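Local coordinates for fumarate lyase (Mesorhizobium sp., PDB 3C8T), which is a member of the fumarate lyase family, a group of mainly helical enzymes, and assembles as four copies of one chain, at residues L414-E417 and A418-L422; N282-S285 and C286-I289; W167-A170 and F171-A175. All coordinates share one frame; numbering follows the deposited sequence.

Overall arrangement
All three contacts are local, so none closes a long loop: contact 3 lies within one helix, and contacts 1 and 2 lie where a helix begins. They follow one another along the chain without nesting or crossing. Contact 3 comes first, inside the long helix 160-185, about 10 Å from the centre of the chain. Contact 2 follows at the start of helix 284-306, just after the unmodelled residues 267-281, and meets two neighbouring subunits. Its centre lies 21 Å from that of contact 3, and helix 229-255 packs against both. Contact 1 comes last, at the surface, where helix 408-414 ends and the short helix 416-422 starts. It is 44 Å from contact 2 and 40 Å from contact 3, centre to centre.

Contact 1: L414-E417 and A418-L422; sequences LGEE and ALRDL
Leu-414 packs on Leu-419 and Leu-422 where helix 408-414 gives way to helix 416-422. Its CD1 meets Leu-419 CD2 at 3.9 Å and Leu-422 CD1 at 4.1 Å, and its side chain crosses both at about a right angle. This is the tight side. Val-369 and Ala-372 of helix 366-377 pack against these leucines. Gly-415 forms the joint. Its positive phi (91°) would jam a CB against the preceding carbonyl. It is the N-cap, and its O accepts Leu-419 N at 3.1 Å. Water 1 accepts from Ala-418 N (2.9 Å) and donates to Leu-414 O (3.0 Å), joining the two sides of Gly-415.

The polar side is looser and more open to solvent, though Phe-401 of helix 400-404 touches Glu-416 and Arg-420. Glu-416 OE1 and Arg-420 NH2 stay 4.3 Å apart, beyond a salt bridge. Water 2 joins the two residues instead, giving a hydrogen to Glu-416 OE1 (2.8 Å) and taking one from Arg-420 NE (2.7 Å) in the guanidinium plane. The Arg-420 chain runs extended from CG to NE to reach it. Glu-416 is held directly by Arg-405 through OE2, so its water-mediated attraction to Arg-420 is probably the weaker.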
loop_
_atom_site.group_PDB
_atom_site.type_symbol
_atom_site.label_atom_id
_atom_site.label_comp_id
_atom_site.label_asym_id
_atom_site.label_seq_id
_atom_site.Cartn_x
_atom_site.Cartn_y
_atom_site.Cartn_z
ATOM N N LEU A 414 31.906 -15.466 44.769
ATOM C CA LEU A 414 31.150 -16.522 44.077
ATOM C C LEU A 414 31.796 -17.933 44.133
ATOM O O LEU A 414 31.091 -18.944 44.315
ATOM C CB LEU A 414 30.876 -16.100 42.625
ATOM C CG LEU A 414 29.953 -14.884 42.476
ATOM C CD1 LEU A 414 29.619 -14.622 40.998
ATOM C CD2 LEU A 414 28.663 -15.053 43.335
ATOM N N GLY A 415 33.127 -17.990 44.003
ATOM C CA GLY A 415 33.817 -19.267 43.938
ATOM C C GLY A 415 33.892 -19.637 42.467
ATOM O O GLY A 415 32.981 -19.324 41.700
ATOM N N GLU A 416 34.977 -20.295 42.086
ATOM C CA GLU A 416 35.233 -20.715 40.718
ATOM C C GLU A 416 34.243 -21.738 40.171
ATOM O O GLU A 416 33.923 -21.706 38.977
ATOM C CB GLU A 416 36.635 -21.294 40.595
ATOM C CG GLU A 416 37.628 -20.330 39.992
ATOM C CD GLU A 416 38.869 -21.035 39.449
ATOM O OE1 GLU A 416 38.839 -22.264 39.247
ATOM O OE2 GLU A 416 39.886 -20.347 39.210
ATOM N N GLU A 417 33.783 -22.655 41.025
ATOM C CA GLU A 417 32.821 -23.667 40.592
ATOM C C GLU A 417 31.524 -22.937 40.163
ATOM O O GLU A 417 31.053 -23.107 39.049
ATOM C CB GLU A 417 32.555 -24.672 41.718
ATOM C CG GLU A 417 31.876 -25.985 41.234
ATOM C CD GLU A 417 32.808 -26.869 40.353
ATOM O OE1 GLU A 417 32.289 -27.767 39.642
ATOM O OE2 GLU A 417 34.053 -26.671 40.370
ATOM N N ALA A 418 30.977 -22.116 41.055
ATOM C CA ALA A 418 29.821 -21.268 40.718
ATOM C C ALA A 418 30.039 -20.450 39.407
ATOM O O ALA A 418 29.127 -20.362 38.593
ATOM C CB ALA A 418 29.483 -20.329 41.884
ATOM N N LEU A 419 31.245 -19.891 39.211
ATOM C CA LEU A 419 31.563 -19.147 37.976
ATOM C C LEU A 419 31.477 -20.001 36.706
ATOM O O LEU A 419 30.912 -19.544 35.693
ATOM C CB LEU A 419 32.942 -18.449 38.060
ATOM C CG LEU A 419 32.961 -17.134 38.848
ATOM C CD1 LEU A 419 34.378 -16.566 38.928
ATOM C CD2 LEU A 419 31.959 -16.102 38.213
ATOM N N ARG A 420 32.037 -21.214 36.767
ATOM C CA ARG A 420 31.860 -22.230 35.725
ATOM C C ARG A 420 30.382 -22.518 35.416
ATOM O O ARG A 420 29.994 -22.535 34.256
ATOM C CB ARG A 420 32.547 -23.548 36.110
ATOM C CG ARG A 420 33.997 -23.446 36.104
ATOM C CD ARG A 420 34.608 -24.774 36.397
ATOM N NE ARG A 420 36.056 -24.633 36.457
ATOM C CZ ARG A 420 36.848 -24.582 35.391
ATOM N NH1 ARG A 420 36.349 -24.667 34.152
ATOM N NH2 ARG A 420 38.151 -24.451 35.574
ATOM N N ASP A 421 29.577 -22.741 36.456
ATOM C CA ASP A 421 28.126 -22.974 36.302
ATOM C C ASP A 421 27.381 -21.758 35.651
ATOM O O ASP A 421 26.590 -21.911 34.718
ATOM C CB ASP A 421 27.515 -23.333 37.668
ATOM C CG ASP A 421 27.976 -24.721 38.184
ATOM O OD1 ASP A 421 28.521 -25.509 37.358
ATOM O OD2 ASP A 421 27.785 -25.018 39.406
ATOM N N LEU A 422 27.672 -20.564 36.145
ATOM C CA LEU A 422 27.001 -19.329 35.711
ATOM C C LEU A 422 27.368 -18.895 34.290
ATOM O O LEU A 422 26.575 -18.239 33.624
ATOM C CB LEU A 422 27.289 -18.182 36.689
ATOM C CG LEU A 422 26.698 -18.365 38.092
ATOM C CD1 LEU A 422 27.406 -17.459 39.100
ATOM C CD2 LEU A 422 25.193 -18.128 38.083
HETATM O O HOH W 1 31.581 -21.878 43.833
HETATM O O HOH W 2 37.369 -24.570 38.838
#

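Contact 2: N282-S285 and C286-I289; sequences NPVS and CELI
The first turn of helix 284-306 follows the unmodelled residues 267-281, and Asn-282 on its lead-in reaches Glu-287 on the helix. Asn-282 and Pro-283 end the serine-rich signature sequence of this lyase superfamily, which is commonly a mobile loop near the active site. Asn-282 ND2 gives a hydrogen bond of 2.8 Å to Glu-287 OE1, with an N-H...O angle of 150°. The oxygen lies in the amide plane and is met nearly along its C-O axis. Amide and carboxylate are nearly coplanar, although the two side chains cross at about a right angle. Both CG atoms stand opposite their backbone N (chi1 178° for Asn-282, 167° for Glu-287), and the Glu-287 chain then runs extended to bring its carboxylate to the amide.

Pro-283 is the N-cap and the centre of an inverse gamma turn. Its O accepts Glu-287 N at 2.8 Å, the first bond of the helix. Leu-288 N and Ile-289 N bond to Val-284 O and Ser-285 O in turn. Pro-283 CB rests on Cys-286 CB at 3.9 Å, and Val-284 CG2 is 4.2 Å from Leu-288 CD1.

The Glu-265 carboxylate accepts from the N-H groups of Ser-285 and Cys-286 at the helix start, and Ser-285 OG bonds Gln-338. In a second subunit, His-319 bonds Glu-287 OE2 and Thr-315 bonds Asn-282 OD1, while His-151 of a third subunit packs on Asn-282 and Pro-283. Such a meeting of three chains is consistent with the shared active sites of the superfamily. The chemistry implies that Asn-282 and Glu-287 help to orient each other, and that each is also held by the second subunit.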
loop_
_atom_site.group_PDB
_atom_site.type_symbol
_atom_site.label_atom_id
_atom_site.label_comp_id
_atom_site.label_asym_id
_atom_site.label_seq_id
_atom_site.Cartn_x
_atom_site.Cartn_y
_atom_site.Cartn_z
ATOM N N ASN A 282 18.167 -23.322 -1.616
ATOM C CA ASN A 282 17.229 -22.187 -1.486
ATOM C C ASN A 282 16.113 -22.556 -0.515
ATOM O O ASN A 282 15.484 -23.638 -0.652
ATOM C CB ASN A 282 16.635 -21.726 -2.854
ATOM C CG ASN A 282 15.603 -20.566 -2.707
ATOM O OD1 ASN A 282 15.799 -19.612 -1.940
ATOM N ND2 ASN A 282 14.510 -20.659 -3.436
ATOM N N PRO A 283 15.891 -21.698 0.487
ATOM C CA PRO A 283 14.697 -21.878 1.323
ATOM C C PRO A 283 13.424 -21.513 0.533
ATOM O O PRO A 283 12.861 -20.430 0.697
ATOM C CB PRO A 283 14.954 -20.955 2.528
ATOM C CG PRO A 283 15.868 -19.891 1.989
ATOM C CD PRO A 283 16.705 -20.539 0.908
ATOM N N VAL A 284 12.988 -22.446 -0.318
ATOM C CA VAL A 284 11.949 -22.177 -1.289
ATOM C C VAL A 284 10.604 -21.948 -0.629
ATOM O O VAL A 284 9.818 -21.135 -1.103
ATOM C CB VAL A 284 11.902 -23.249 -2.418
ATOM C CG1 VAL A 284 11.478 -24.631 -1.860
ATOM C CG2 VAL A 284 10.965 -22.801 -3.551
ATOM N N SER A 285 10.328 -22.638 0.474
ATOM C CA SER A 285 9.046 -22.409 1.142
ATOM C C SER A 285 9.030 -21.007 1.742
ATOM O O SER A 285 8.030 -20.302 1.599
ATOM C CB SER A 285 8.685 -23.509 2.148
ATOM O OG SER A 285 8.373 -24.703 1.432
ATOM N N CYS A 286 10.165 -20.589 2.310
ATOM C CA CYS A 286 10.317 -19.257 2.910
ATOM C C CYS A 286 10.201 -18.190 1.815
ATOM O O CYS A 286 9.520 -17.174 2.015
ATOM C CB CYS A 286 11.651 -19.119 3.616
ATOM S SG CYS A 286 11.838 -20.126 5.111
ATOM N N GLU A 287 10.851 -18.429 0.669
ATOM C CA GLU A 287 10.697 -17.525 -0.474
ATOM C C GLU A 287 9.223 -17.318 -0.809
ATOM O O GLU A 287 8.774 -16.211 -0.873
ATOM C CB GLU A 287 11.430 -18.050 -1.694
ATOM C CG GLU A 287 11.083 -17.375 -2.978
ATOM C CD GLU A 287 11.421 -18.218 -4.200
ATOM O OE1 GLU A 287 12.404 -18.985 -4.141
ATOM O OE2 GLU A 287 10.747 -18.088 -5.242
ATOM N N LEU A 288 8.472 -18.400 -0.987
ATOM C CA LEU A 288 7.078 -18.307 -1.437
ATOM C C LEU A 288 6.211 -17.620 -0.375
ATOM O O LEU A 288 5.361 -16.809 -0.709
ATOM C CB LEU A 288 6.518 -19.709 -1.771
ATOM C CG LEU A 288 7.233 -20.416 -2.933
ATOM C CD1 LEU A 288 6.860 -21.886 -3.005
ATOM C CD2 LEU A 288 6.867 -19.744 -4.206
ATOM N N ILE A 289 6.440 -17.961 0.885
ATOM C CA ILE A 289 5.690 -17.398 1.997
ATOM C C ILE A 289 5.882 -15.899 2.096
ATOM O O ILE A 289 4.917 -15.149 2.220
ATOM C CB ILE A 289 6.073 -18.047 3.352
ATOM C CG1 ILE A 289 5.608 -19.508 3.402
ATOM C CG2 ILE A 289 5.422 -17.268 4.505
ATOM C CD1 ILE A 289 5.988 -20.263 4.674
#

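Contact 3: W167-A170 and F171-A175; sequences WLSA and FDRHA
Asp-172 N bonds Leu-168 O at 2.9 Å, nearly straight at 166°. The side chains of the same pair also meet. Leu-168 CD1 lies 3.7 Å from Asp-172 OD1, so a methyl group covers part of the carboxylate. The outer bonds of that carboxylate go to Arg-131 and Arg-443, two salt bridges that would stabilise its negative charge.

One residue on, Arg-173 N bonds Ser-169 O at 3.1 Å. The Arg-173 chain bends at chi3 (-63°) and folds its guanidinium back, so that one face lies 3.8 Å over the same Ser-169 O. Water 3 sits at the guanidinium edge and accepts from Arg-173 NH2 at 3.2 Å, while it donates to Ser-169 OG. The OG also bonds Val-166 O one turn back, its chi1 of 73° placing it between the backbone N and the carbonyl carbon.

These residues lie mid-way along helix 160-185, one of the long helices of the bundle that this superfamily builds from its subunits. Arg-173 NE forms a salt bridge to Asp-229 of a neighbouring subunit, while His-174 NE2 bonds Ser-244 of the same chain.

Two rings lie on the other flank. Trp-167 O approaches the edge of the Phe-171 ring, 3.1 Å from CD2. Ala-170 O stands 3.1 Å above the plane of the His-174 ring, offset toward the rim, and takes a weak bond from His-174 N.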
loop_
_atom_site.group_PDB
_atom_site.type_symbol
_atom_site.label_atom_id
_atom_site.label_comp_id
_atom_site.label_asym_id
_atom_site.label_seq_id
_atom_site.Cartn_x
_atom_site.Cartn_y
_atom_site.Cartn_z
ATOM N N TRP A 167 5.580 -18.764 17.725
ATOM C CA TRP A 167 4.959 -18.872 16.408
ATOM C C TRP A 167 3.559 -19.478 16.567
ATOM O O TRP A 167 2.591 -18.976 16.026
ATOM C CB TRP A 167 5.783 -19.808 15.516
ATOM C CG TRP A 167 7.196 -19.365 15.177
ATOM C CD1 TRP A 167 7.709 -18.084 15.210
ATOM C CD2 TRP A 167 8.230 -20.191 14.646
ATOM N NE1 TRP A 167 9.033 -18.089 14.784
ATOM C CE2 TRP A 167 9.366 -19.372 14.426
ATOM C CE3 TRP A 167 8.325 -21.559 14.360
ATOM C CZ2 TRP A 167 10.567 -19.879 13.928
ATOM C CZ3 TRP A 167 9.526 -22.066 13.886
ATOM C CH2 TRP A 167 10.637 -21.218 13.677
ATOM N N LEU A 168 3.467 -20.571 17.322
ATOM C CA LEU A 168 2.212 -21.223 17.563
ATOM C C LEU A 168 1.132 -20.296 18.184
ATOM O O LEU A 168 -0.054 -20.369 17.804
ATOM C CB LEU A 168 2.445 -22.446 18.470
ATOM C CG LEU A 168 1.228 -23.260 18.941
ATOM C CD1 LEU A 168 0.299 -23.753 17.734
ATOM C CD2 LEU A 168 1.654 -24.417 19.877
ATOM N N SER A 169 1.537 -19.447 19.134
ATOM C CA SER A 169 0.599 -18.631 19.881
ATOM C C SER A 169 -0.228 -17.690 19.013
ATOM O O SER A 169 -1.427 -17.499 19.268
ATOM C CB SER A 169 1.305 -17.848 20.983
ATOM O OG SER A 169 2.057 -16.791 20.422
ATOM N N ALA A 170 0.426 -17.124 18.009
ATOM C CA ALA A 170 -0.195 -16.330 16.939
ATOM C C ALA A 170 -1.292 -17.094 16.182
ATOM O O ALA A 170 -2.356 -16.526 15.873
ATOM C CB ALA A 170 0.913 -15.851 15.917
ATOM N N PHE A 171 -1.002 -18.351 15.848
ATOM C CA PHE A 171 -1.933 -19.197 15.064
ATOM C C PHE A 171 -3.104 -19.692 15.888
ATOM O O PHE A 171 -4.219 -19.835 15.367
ATOM C CB PHE A 171 -1.195 -20.323 14.354
ATOM C CG PHE A 171 -0.382 -19.827 13.220
ATOM C CD1 PHE A 171 -0.992 -19.529 11.994
ATOM C CD2 PHE A 171 0.974 -19.525 13.401
ATOM C CE1 PHE A 171 -0.245 -18.997 10.942
ATOM C CE2 PHE A 171 1.717 -18.977 12.372
ATOM C CZ PHE A 171 1.119 -18.726 11.136
ATOM N N ASP A 172 -2.867 -19.907 17.181
ATOM C CA ASP A 172 -3.955 -20.088 18.130
ATOM C C ASP A 172 -4.863 -18.885 18.099
ATOM O O ASP A 172 -6.068 -19.051 18.116
ATOM C CB ASP A 172 -3.412 -20.272 19.549
ATOM C CG ASP A 172 -2.653 -21.611 19.729
ATOM O OD1 ASP A 172 -2.923 -22.565 18.971
ATOM O OD2 ASP A 172 -1.805 -21.705 20.640
ATOM N N ARG A 173 -4.314 -17.659 18.059
ATOM C CA ARG A 173 -5.195 -16.480 17.988
ATOM C C ARG A 173 -5.894 -16.345 16.647
ATOM O O ARG A 173 -6.995 -15.801 16.602
ATOM C CB ARG A 173 -4.514 -15.164 18.381
ATOM C CG ARG A 173 -4.181 -15.027 19.863
ATOM C CD ARG A 173 -3.416 -13.703 20.169
ATOM N NE ARG A 173 -2.109 -13.587 19.526
ATOM C CZ ARG A 173 -0.924 -13.804 20.122
ATOM N NH1 ARG A 173 -0.855 -14.195 21.406
ATOM N NH2 ARG A 173 0.214 -13.638 19.427
ATOM N N HIS A 174 -5.281 -16.826 15.563
ATOM C CA HIS A 174 -5.863 -16.626 14.226
ATOM C C HIS A 174 -7.050 -17.562 14.101
ATOM O O HIS A 174 -8.071 -17.184 13.503
ATOM C CB HIS A 174 -4.876 -16.889 13.059
ATOM C CG HIS A 174 -3.719 -15.918 12.973
ATOM N ND1 HIS A 174 -3.878 -14.549 13.041
ATOM C CD2 HIS A 174 -2.397 -16.129 12.747
ATOM C CE1 HIS A 174 -2.699 -13.962 12.915
ATOM N NE2 HIS A 174 -1.783 -14.902 12.736
ATOM N N ALA A 175 -6.907 -18.780 14.651
ATOM C CA ALA A 175 -8.030 -19.740 14.727
ATOM C C ALA A 175 -9.250 -19.158 15.388
ATOM O O ALA A 175 -10.366 -19.363 14.893
ATOM C CB ALA A 175 -7.630 -21.026 15.419
HETATM O O HOH W 3 2.340 -14.598 21.656
#